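Local atomic coordinates of putative major capsid protein (Cafeteriavirus-dependent mavirus, PDB entry 6G44), a protein that probably builds the outer capsid shell of the marine virophage mavirus, through trimers whose subunits each carry a double jelly-roll. Residues Leu398-Gly401 with Leu402-Asp406; Thr458-Ala461 with Ala462-Ala466. One frame throughout, in Å; residues are numbered along the deposited sequence.

Interaction 1 of 2, residues Leu398-Gly401 with Leu402-Asp406. With SO4 (sulfate ion), chain P.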
loop_
_atom_site.group_PDB
_atom_site.type_symbol
_atom_site.label_atom_id
_atom_site.label_comp_id
_atom_site.label_asym_id
_atom_site.label_seq_id
_atom_site.Cartn_x
_atom_site.Cartn_y
_atom_site.Cartn_z
ATOM N N LEU C 398 18.093 6.147 19.852
ATOM C CA LEU C 398 19.013 6.850 18.981
ATOM C C LEU C 398 18.944 6.278 17.565
ATOM O O LEU C 398 19.210 5.077 17.357
ATOM C CB LEU C 398 20.437 6.697 19.522
ATOM C CG LEU C 398 21.538 7.336 18.674
ATOM C CD1 LEU C 398 21.433 8.855 18.634
ATOM C CD2 LEU C 398 22.909 6.855 19.144
ATOM N N ALA C 399 18.502 7.104 16.622
ATOM C CA ALA C 399 18.217 6.674 15.251
ATOM C C ALA C 399 19.389 6.758 14.282
ATOM O O ALA C 399 19.360 6.104 13.229
ATOM C CB ALA C 399 17.046 7.480 14.707
ATOM N N ASN C 400 20.392 7.574 14.593
ATOM C CA ASN C 400 21.522 7.807 13.683
ATOM C C ASN C 400 22.859 7.500 14.351
ATOM O O ASN C 400 23.760 8.345 14.427
ATOM C CB ASN C 400 21.485 9.245 13.104
ATOM C CG ASN C 400 21.647 10.314 14.152
ATOM O OD1 ASN C 400 21.370 10.098 15.329
ATOM N ND2 ASN C 400 22.068 11.507 13.713
ATOM N N GLY C 401 22.996 6.262 14.822
ATOM C CA GLY C 401 24.147 5.853 15.611
ATOM C C GLY C 401 25.488 5.977 14.924
ATOM O O GLY C 401 26.458 6.281 15.586
ATOM N N LEU C 402 25.555 5.756 13.611
ATOM C CA LEU C 402 26.850 5.900 12.919
ATOM C C LEU C 402 27.351 7.316 12.992
ATOM O O LEU C 402 28.531 7.570 13.229
ATOM C CB LEU C 402 26.753 5.550 11.449
ATOM C CG LEU C 402 26.934 4.151 11.015
ATOM C CD1 LEU C 402 26.655 4.128 9.521
ATOM C CD2 LEU C 402 28.340 3.652 11.332
ATOM N N THR C 403 26.429 8.248 12.769
ATOM C CA THR C 403 26.753 9.656 12.752
ATOM C C THR C 403 27.379 10.078 14.076
ATOM O O THR C 403 28.349 10.832 14.091
ATOM C CB THR C 403 25.492 10.487 12.360
ATOM O OG1 THR C 403 25.060 10.098 11.049
ATOM C CG2 THR C 403 25.779 11.952 12.369
ATOM N N VAL C 404 26.869 9.528 15.183
ATOM C CA VAL C 404 27.305 9.824 16.532
ATOM C C VAL C 404 28.538 8.999 17.002
ATOM O O VAL C 404 29.293 9.408 17.898
ATOM C CB VAL C 404 26.114 9.618 17.507
ATOM C CG1 VAL C 404 26.521 9.913 18.935
ATOM C CG2 VAL C 404 24.925 10.489 17.085
ATOM N N ALA C 405 28.722 7.819 16.421
ATOM C CA ALA C 405 29.884 6.968 16.698
ATOM C C ALA C 405 31.154 7.435 15.971
ATOM O O ALA C 405 32.227 6.890 16.225
ATOM C CB ALA C 405 29.577 5.530 16.309
ATOM N N ASP C 406 31.005 8.407 15.069
ATOM C CA ASP C 406 32.090 8.975 14.243
ATOM C C ASP C 406 33.104 9.743 15.110
ATOM O O ASP C 406 32.726 10.713 15.786
ATOM C CB ASP C 406 31.451 9.912 13.212
ATOM C CG ASP C 406 32.416 10.411 12.149
ATOM O OD1 ASP C 406 33.656 10.391 12.339
ATOM O OD2 ASP C 406 31.891 10.838 11.106
HETATM S S SO4 P . 21.616 11.137 9.756
HETATM O O1 SO4 P . 22.059 12.013 10.857
HETATM O O2 SO4 P . 22.431 9.892 9.724
HETATM O O3 SO4 P . 20.176 10.781 9.881
HETATM O O4 SO4 P . 21.791 11.944 8.510
#
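The carbonyl oxygen of G401 is gripped by two backbone amides of the following turn: A405 N donates to it at 2.9 Å, and V404 N adds a weak bond. V404 N also gives a weak bond to N400 O, at 3.4 Å, and is thus shared between two acceptors in the first turn of the short helix 401-405. N400 occupies the N-cap position, but its side chain makes no capping bond and turns to a sulfate instead. With CG set between the backbone N and the carbonyl carbon (chi1 64°), the amide passes obliquely by T403, ND2 lying 3.8 Å from T403 CB. N400 ND2 donates to sulfate O1 at 2.9 Å along a fairly straight path, 161° at the hydrogen, while T403 OG1 donates to the neighbouring O2 at 3.0 Å. The anion, probably from the crystallisation liquor, thus bridges the cap residue and the first turn; K155, and K93 and T167 of the second subunit, also bind it. The N400 amide is held at both ends, OD1 accepting from I419 N and ND2 donating to E417 O as well as to the sulfate, which would fix its rotation. V404 CG2 lies 3.6 Å from N400 O and, on its apolar side, meets L398 CD1 at 4.2 Å, and both side chains touch Y310. The turn sits where helix 391-394 leads through a loop into helix 401-405, beside the end of helix 411-417, with the second subunit against it: Y184 there bonds G401 N, and I186 packs on L402 and A405.

Interaction 2 of 2, residues Thr458-Ala461 with Ala462-Ala466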
loop_
_atom_site.group_PDB
_atom_site.type_symbol
_atom_site.label_atom_id
_atom_site.label_comp_id
_atom_site.label_asym_id
_atom_site.label_seq_id
_atom_site.Cartn_x
_atom_site.Cartn_y
_atom_site.Cartn_z
ATOM N N THR C 458 14.483 9.911 27.927
ATOM C CA THR C 458 14.315 11.244 27.361
ATOM C C THR C 458 15.570 11.650 26.590
ATOM O O THR C 458 16.675 11.150 26.870
ATOM C CB THR C 458 14.055 12.259 28.480
ATOM O OG1 THR C 458 15.136 12.178 29.407
ATOM C CG2 THR C 458 12.744 11.965 29.206
ATOM N N PRO C 459 15.430 12.544 25.608
ATOM C CA PRO C 459 16.548 12.892 24.735
ATOM C C PRO C 459 17.498 13.990 25.216
ATOM O O PRO C 459 18.437 14.320 24.479
ATOM C CB PRO C 459 15.838 13.327 23.469
ATOM C CG PRO C 459 14.610 13.989 23.977
ATOM C CD PRO C 459 14.167 13.139 25.122
ATOM N N GLU C 460 17.297 14.553 26.399
ATOM C CA GLU C 460 18.160 15.657 26.834
ATOM C C GLU C 460 19.602 15.209 27.114
ATOM O O GLU C 460 19.867 14.084 27.525
ATOM C CB GLU C 460 17.573 16.369 28.057
ATOM C CG GLU C 460 16.453 17.348 27.727
ATOM C CD GLU C 460 15.160 16.664 27.342
ATOM O OE1 GLU C 460 14.888 15.571 27.860
ATOM O OE2 GLU C 460 14.407 17.248 26.546
ATOM N N ALA C 461 20.530 16.141 26.872
ATOM C CA ALA C 461 21.939 15.915 27.116
ATOM C C ALA C 461 22.222 15.576 28.569
ATOM O O ALA C 461 21.495 15.991 29.492
ATOM C CB ALA C 461 22.734 17.160 26.728
ATOM N N ALA C 462 23.314 14.854 28.778
ATOM C CA ALA C 462 23.829 14.628 30.116
ATOM C C ALA C 462 24.113 15.967 30.767
ATOM O O ALA C 462 24.630 16.884 30.121
ATOM C CB ALA C 462 25.097 13.790 30.075
ATOM N N GLY C 463 23.739 16.068 32.034
ATOM C CA GLY C 463 23.854 17.324 32.782
ATOM C C GLY C 463 22.801 18.376 32.515
ATOM O O GLY C 463 22.941 19.518 32.961
ATOM N N THR C 464 21.739 18.010 31.793
ATOM C CA THR C 464 20.605 18.884 31.537
ATOM C C THR C 464 19.329 18.075 31.792
ATOM O O THR C 464 19.358 16.859 31.970
ATOM C CB THR C 464 20.587 19.434 30.097
ATOM O OG1 THR C 464 20.195 18.393 29.173
ATOM C CG2 THR C 464 21.955 19.967 29.678
ATOM N N GLY C 465 18.219 18.781 31.791
ATOM C CA GLY C 465 16.925 18.154 31.951
ATOM C C GLY C 465 15.825 19.000 31.387
ATOM O O GLY C 465 16.061 20.090 30.860
ATOM N N ALA C 466 14.603 18.483 31.513
ATOM C CA ALA C 466 13.419 19.157 31.014
ATOM C C ALA C 466 12.208 18.505 31.637
ATOM O O ALA C 466 12.297 17.399 32.139
ATOM C CB ALA C 466 13.330 19.077 29.514
HETATM O O HOH W 1 19.790 18.955 26.437
#
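E460 folds its side chain over A466, the methyl of A466 lying 3.6 Å from OE2 and 3.7 Å from CD of the glutamate. Between them the chain reverses through a type II beta turn, A461 to T464, in the connection that carries strand 448-457 into strand 464-482 of the C-terminal jelly-roll. A bend at chi2 (73°) brings the carboxylate back alongside the start of the outgoing strand, and CG of E460 passes 4.0 Å from CB of A466. The charged end finds its polar partners beyond the turn: OE2 accepts from Y468 OH and from Q341 NE2, bonds to strands 464-482 and 334-341 that would hold the carboxylate beside the methyl. G463, at the third position of the turn, has the positive phi (78°) expected there. The turn is closed by T464 N, which donates to A461 O at 3.1 Å from above the carbonyl plane. T464 OG1 donates to the same oxygen at 2.7 Å, arriving from the same face, so one residue grips this carbonyl twice. That second bond depends on the T464 hydroxyl lying between its own backbone N and carbonyl carbon, which turns it back over the turn. N305 binds E460 O through its side chain and pairs with G463 and T464 through its backbone, joining the turn to strand 286-305. At the surface a water completes a small ring on the hydroxyl: it donates to T464 OG1 at 2.8 Å and accepts from A461 N at 2.9 Å.

How the interactions relate
Following the chain from the N terminus, interaction 1 comes first, winding the loop after helix 391-394 into helix 401-405. The chain then runs through helix 411-417 and strands 425-428 and 448-457 before interaction 2 reverses it into strand 464-482. The two are in series, neither nested nor crossed, and each closes a local turn. They lie on the same side of the chain's centre, their own centres about 18 Å apart and their nearest atoms about 8 Å apart, without touching. Interaction 1 faces the second subunit; interaction 2 meets no other chain of the assembly and links the four-stranded sheet to the five-stranded one.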